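Local coordinates for carboxynorspermidine decarboxylase (Campylobacter jejuni subsp. jejuni 81116, PDB 3N29), which probably decarboxylates carboxynorspermidine to norspermidine with the help of a pyridoxal-5'-phosphate cofactor held in a beta/alpha-barrel, at residues S208-E220 / K250-Y262. Residues are numbered along the deposited sequence; the frame is centred on the assembly and turned at random.
Sequences SADALEAVLKVFE and KLIALCKNFSDKY
Leu254 drops as a knob into the hole formed by Ala209, Leu212, Glu213 and Leu216, its CD1 coming within 3.5 Å of Ala209 O while CD2 leans on the aliphatic part of Glu213. Next to it, Leu212 and Leu251 cross at about a right angle, with CD2 of the former 3.5 Å from CD1 of the latter. Further along, Leu216 CD2 lies against Phe258, and Phe258 CZ approaches the edge of the Phe219 ring, 3.8 Å from CE2.

Charged pairs close the seam at both ends. Lys250 reaches over Ala209 with CG anti to its backbone N (chi1 176°) and the rest of the chain extended, which carries NZ between two carboxylates: 3.0 Å from Asp210 OD1 and 2.9 Å from Glu213 OE1, each met from above its carboxylate plane. At the other end Glu220 OE1 accepts twice, from Lys261 NZ at 2.8 Å nearly in line with the C-O bond and from Tyr262 OH at 2.7 Å, on the anti side but tilted 29° out of the carboxylate plane. The paired bonds should limit rotation of this carboxylate, whose OE2 sits at the edge of Phe258.

The axes of segments 209-220 and 250-262 run in roughly the same direction, 24° apart, and come within 9.6 Å of each other; they belong to successive outer helices of the beta/alpha-barrel. Phe219 and Phe258 both rest on Val233 of the intervening strand 232-234, Phe258 also touches Val266 of strand 265-268, and Leu251 packs against Val64 of helix 51-68.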
loop_
_atom_site.group_PDB
_atom_site.type_symbol
_atom_site.label_atom_id
_atom_site.label_comp_id
_atom_site.label_asym_id
_atom_site.label_seq_id
_atom_site.Cartn_x
_atom_site.Cartn_y
_atom_site.Cartn_z
ATOM N N SER A 208 20.811 3.883 -16.674
ATOM C CA SER A 208 21.783 3.381 -17.634
ATOM C C SER A 208 23.205 3.268 -17.094
ATOM O O SER A 208 23.530 3.777 -16.038
ATOM C CB SER A 208 21.890 4.412 -18.772
ATOM O OG SER A 208 22.386 5.646 -18.202
ATOM N N ALA A 209 24.061 2.635 -17.898
ATOM C CA ALA A 209 25.465 2.478 -17.550
ATOM C C ALA A 209 26.148 3.866 -17.582
ATOM O O ALA A 209 27.007 4.160 -16.741
ATOM C CB ALA A 209 26.159 1.478 -18.538
ATOM N N ASP A 210 25.742 4.712 -18.541
ATOM C CA ASP A 210 26.178 6.144 -18.575
ATOM C C ASP A 210 25.846 6.895 -17.302
ATOM O O ASP A 210 26.644 7.730 -16.861
ATOM C CB ASP A 210 25.610 6.920 -19.809
ATOM C CG ASP A 210 26.124 6.406 -21.152
ATOM O OD1 ASP A 210 27.096 5.598 -21.209
ATOM O OD2 ASP A 210 25.544 6.805 -22.200
ATOM N N ALA A 211 24.670 6.655 -16.678
ATOM C CA ALA A 211 24.346 7.317 -15.428
ATOM C C ALA A 211 25.221 6.808 -14.264
ATOM O O ALA A 211 25.660 7.571 -13.449
ATOM C CB ALA A 211 22.793 7.150 -15.055
ATOM N N LEU A 212 25.482 5.509 -14.190
ATOM C CA LEU A 212 26.462 5.001 -13.173
ATOM C C LEU A 212 27.871 5.639 -13.382
ATOM O O LEU A 212 28.509 6.033 -12.420
ATOM C CB LEU A 212 26.546 3.474 -13.177
ATOM C CG LEU A 212 27.701 2.849 -12.391
ATOM C CD1 LEU A 212 27.528 3.265 -10.912
ATOM C CD2 LEU A 212 27.777 1.401 -12.565
ATOM N N GLU A 213 28.338 5.686 -14.635
ATOM C CA GLU A 213 29.579 6.436 -14.966
ATOM C C GLU A 213 29.593 7.884 -14.363
ATOM O O GLU A 213 30.516 8.225 -13.621
ATOM C CB GLU A 213 29.842 6.429 -16.468
ATOM C CG GLU A 213 31.002 7.279 -16.870
ATOM C CD GLU A 213 31.467 7.058 -18.258
ATOM O OE1 GLU A 213 30.702 7.334 -19.215
ATOM O OE2 GLU A 213 32.647 6.615 -18.382
ATOM N N ALA A 214 28.528 8.664 -14.590
ATOM C CA ALA A 214 28.402 10.034 -14.023
ATOM C C ALA A 214 28.445 10.008 -12.501
ATOM O O ALA A 214 29.131 10.828 -11.912
ATOM C CB ALA A 214 27.131 10.714 -14.481
ATOM N N VAL A 215 27.782 9.049 -11.868
ATOM C CA VAL A 215 27.823 8.928 -10.378
ATOM C C VAL A 215 29.217 8.527 -9.879
ATOM O O VAL A 215 29.727 9.100 -8.902
ATOM C CB VAL A 215 26.721 7.970 -9.755
ATOM C CG1 VAL A 215 26.919 7.864 -8.236
ATOM C CG2 VAL A 215 25.289 8.519 -10.010
ATOM N N LEU A 216 29.878 7.608 -10.588
ATOM C CA LEU A 216 31.231 7.166 -10.166
ATOM C C LEU A 216 32.189 8.299 -10.242
ATOM O O LEU A 216 33.052 8.467 -9.369
ATOM C CB LEU A 216 31.767 6.007 -11.026
ATOM C CG LEU A 216 31.143 4.675 -10.620
ATOM C CD1 LEU A 216 31.513 3.591 -11.665
ATOM C CD2 LEU A 216 31.566 4.207 -9.255
ATOM N N LYS A 217 32.067 9.095 -11.295
ATOM C CA LYS A 217 32.920 10.276 -11.383
ATOM C C LYS A 217 32.799 11.177 -10.150
ATOM O O LYS A 217 33.844 11.642 -9.614
ATOM C CB LYS A 217 32.661 11.061 -12.661
ATOM C CG LYS A 217 33.037 10.285 -13.937
ATOM C CD LYS A 217 33.040 11.183 -15.192
ATOM C CE LYS A 217 32.941 10.313 -16.428
ATOM N NZ LYS A 217 33.210 10.954 -17.738
ATOM N N VAL A 218 31.553 11.424 -9.703
ATOM C CA VAL A 218 31.310 12.269 -8.534
ATOM C C VAL A 218 31.754 11.574 -7.232
ATOM O O VAL A 218 32.374 12.164 -6.357
ATOM C CB VAL A 218 29.834 12.711 -8.457
ATOM C CG1 VAL A 218 29.607 13.584 -7.179
ATOM C CG2 VAL A 218 29.449 13.449 -9.709
ATOM N N PHE A 219 31.476 10.298 -7.128
ATOM C CA PHE A 219 31.933 9.516 -5.974
ATOM C C PHE A 219 33.463 9.506 -5.812
ATOM O O PHE A 219 33.979 9.666 -4.683
ATOM C CB PHE A 219 31.400 8.112 -6.128
ATOM C CG PHE A 219 31.834 7.155 -5.040
ATOM C CD1 PHE A 219 31.424 7.328 -3.733
ATOM C CD2 PHE A 219 32.622 6.048 -5.352
ATOM C CE1 PHE A 219 31.812 6.402 -2.716
ATOM C CE2 PHE A 219 33.007 5.115 -4.363
ATOM C CZ PHE A 219 32.614 5.299 -3.037
ATOM N N GLU A 220 34.200 9.295 -6.911
ATOM C CA GLU A 220 35.663 9.332 -6.808
ATOM C C GLU A 220 36.199 10.724 -6.512
ATOM O O GLU A 220 37.177 10.892 -5.777
ATOM C CB GLU A 220 36.325 8.769 -8.081
ATOM C CG GLU A 220 35.923 7.344 -8.329
ATOM C CD GLU A 220 36.666 6.748 -9.527
ATOM O OE1 GLU A 220 37.895 6.830 -9.531
ATOM O OE2 GLU A 220 36.010 6.214 -10.435
ATOM N N LYS A 250 29.574 -1.588 -21.230
ATOM C CA LYS A 250 30.112 -0.473 -20.470
ATOM C C LYS A 250 30.062 -0.682 -18.954
ATOM O O LYS A 250 30.991 -0.285 -18.250
ATOM C CB LYS A 250 29.358 0.790 -20.829
ATOM C CG LYS A 250 29.751 1.984 -20.038
ATOM C CD LYS A 250 29.521 3.171 -20.875
ATOM C CE LYS A 250 29.985 4.398 -20.220
ATOM N NZ LYS A 250 30.104 5.390 -21.231
ATOM N N LEU A 251 28.966 -1.269 -18.436
ATOM C CA LEU A 251 28.889 -1.587 -17.021
ATOM C C LEU A 251 30.059 -2.435 -16.626
ATOM O O LEU A 251 30.669 -2.170 -15.597
ATOM C CB LEU A 251 27.608 -2.348 -16.679
ATOM C CG LEU A 251 27.430 -2.859 -15.238
ATOM C CD1 LEU A 251 27.425 -1.685 -14.228
ATOM C CD2 LEU A 251 26.057 -3.655 -15.110
ATOM N N ILE A 252 30.359 -3.468 -17.426
ATOM C CA ILE A 252 31.447 -4.405 -17.107
ATOM C C ILE A 252 32.821 -3.684 -16.976
ATOM O O ILE A 252 33.500 -3.794 -15.968
ATOM C CB ILE A 252 31.544 -5.537 -18.147
ATOM C CG1 ILE A 252 30.300 -6.431 -18.044
ATOM C CG2 ILE A 252 32.958 -6.312 -18.003
ATOM C CD1 ILE A 252 29.946 -7.324 -19.420
ATOM N N ALA A 253 33.155 -2.872 -17.964
ATOM C CA ALA A 253 34.375 -2.036 -17.932
ATOM C C ALA A 253 34.436 -1.103 -16.690
ATOM O O ALA A 253 35.459 -1.105 -15.955
ATOM C CB ALA A 253 34.499 -1.264 -19.238
ATOM N N LEU A 254 33.318 -0.426 -16.346
ATOM C CA LEU A 254 33.319 0.485 -15.226
ATOM C C LEU A 254 33.679 -0.256 -13.957
ATOM O O LEU A 254 34.497 0.201 -13.168
ATOM C CB LEU A 254 31.936 1.178 -15.036
ATOM C CG LEU A 254 31.507 2.246 -16.035
ATOM C CD1 LEU A 254 30.065 2.665 -15.832
ATOM C CD2 LEU A 254 32.495 3.478 -15.911
ATOM N N CYS A 255 33.017 -1.386 -13.747
ATOM C CA CYS A 255 33.240 -2.237 -12.590
ATOM C C CYS A 255 34.669 -2.774 -12.581
ATOM O O CYS A 255 35.333 -2.794 -11.557
ATOM C CB CYS A 255 32.282 -3.415 -12.661
ATOM S SG CYS A 255 30.552 -2.864 -12.229
ATOM N N LYS A 256 35.101 -3.281 -13.705
ATOM C CA LYS A 256 36.474 -3.849 -13.784
ATOM C C LYS A 256 37.593 -2.784 -13.516
ATOM O O LYS A 256 38.541 -3.003 -12.730
ATOM C CB LYS A 256 36.629 -4.548 -15.136
ATOM C CG LYS A 256 38.005 -5.034 -15.408
ATOM C CD LYS A 256 38.047 -6.277 -16.347
ATOM C CE LYS A 256 39.360 -7.009 -16.112
ATOM N NZ LYS A 256 39.467 -8.295 -16.883
ATOM N N ASN A 257 37.505 -1.640 -14.185
ATOM C CA ASN A 257 38.447 -0.518 -13.935
ATOM C C ASN A 257 38.461 -0.062 -12.477
ATOM O O ASN A 257 39.486 0.179 -11.874
ATOM C CB ASN A 257 38.092 0.630 -14.873
ATOM C CG ASN A 257 38.328 0.246 -16.304
ATOM O OD1 ASN A 257 39.095 -0.671 -16.563
ATOM N ND2 ASN A 257 37.698 0.923 -17.230
ATOM N N PHE A 258 37.289 0.010 -11.876
ATOM C CA PHE A 258 37.208 0.583 -10.558
ATOM C C PHE A 258 37.892 -0.376 -9.600
ATOM O O PHE A 258 38.684 0.048 -8.721
ATOM C CB PHE A 258 35.740 0.827 -10.176
ATOM C CG PHE A 258 35.572 1.582 -8.913
ATOM C CD1 PHE A 258 35.375 2.952 -8.927
ATOM C CD2 PHE A 258 35.616 0.939 -7.700
ATOM C CE1 PHE A 258 35.225 3.642 -7.726
ATOM C CE2 PHE A 258 35.460 1.641 -6.507
ATOM C CZ PHE A 258 35.254 2.953 -6.527
ATOM N N SER A 259 37.589 -1.654 -9.773
ATOM C CA SER A 259 38.124 -2.730 -8.982
ATOM C C SER A 259 39.661 -2.711 -8.989
ATOM O O SER A 259 40.312 -2.792 -7.921
ATOM C CB SER A 259 37.680 -4.076 -9.579
ATOM O OG SER A 259 38.135 -5.090 -8.721
ATOM N N ASP A 260 40.189 -2.542 -10.190
ATOM C CA ASP A 260 41.647 -2.611 -10.424
ATOM C C ASP A 260 42.328 -1.373 -9.843
ATOM O O ASP A 260 43.407 -1.460 -9.248
ATOM C CB ASP A 260 41.917 -2.698 -11.919
ATOM C CG ASP A 260 41.551 -4.048 -12.494
ATOM O OD1 ASP A 260 41.299 -4.983 -11.692
ATOM O OD2 ASP A 260 41.460 -4.184 -13.736
ATOM N N LYS A 261 41.686 -0.229 -10.029
ATOM C CA LYS A 261 42.272 1.056 -9.661
ATOM C C LYS A 261 42.486 1.072 -8.161
ATOM O O LYS A 261 43.550 1.472 -7.670
ATOM C CB LYS A 261 41.336 2.184 -10.100
ATOM C CG LYS A 261 41.854 3.584 -9.812
ATOM C CD LYS A 261 40.893 4.670 -10.268
ATOM C CE LYS A 261 41.446 6.029 -9.869
ATOM N NZ LYS A 261 40.562 7.134 -10.302
ATOM N N TYR A 262 41.465 0.653 -7.412
ATOM C CA TYR A 262 41.497 0.803 -5.964
ATOM C C TYR A 262 41.813 -0.486 -5.227
ATOM O O TYR A 262 41.909 -0.466 -4.008
ATOM C CB TYR A 262 40.163 1.384 -5.443
ATOM C CG TYR A 262 39.912 2.806 -5.909
ATOM C CD1 TYR A 262 40.646 3.872 -5.393
ATOM C CD2 TYR A 262 38.952 3.089 -6.868
ATOM C CE1 TYR A 262 40.419 5.183 -5.824
ATOM C CE2 TYR A 262 38.715 4.389 -7.286
ATOM C CZ TYR A 262 39.448 5.420 -6.775
ATOM O OH TYR A 262 39.203 6.696 -7.211
#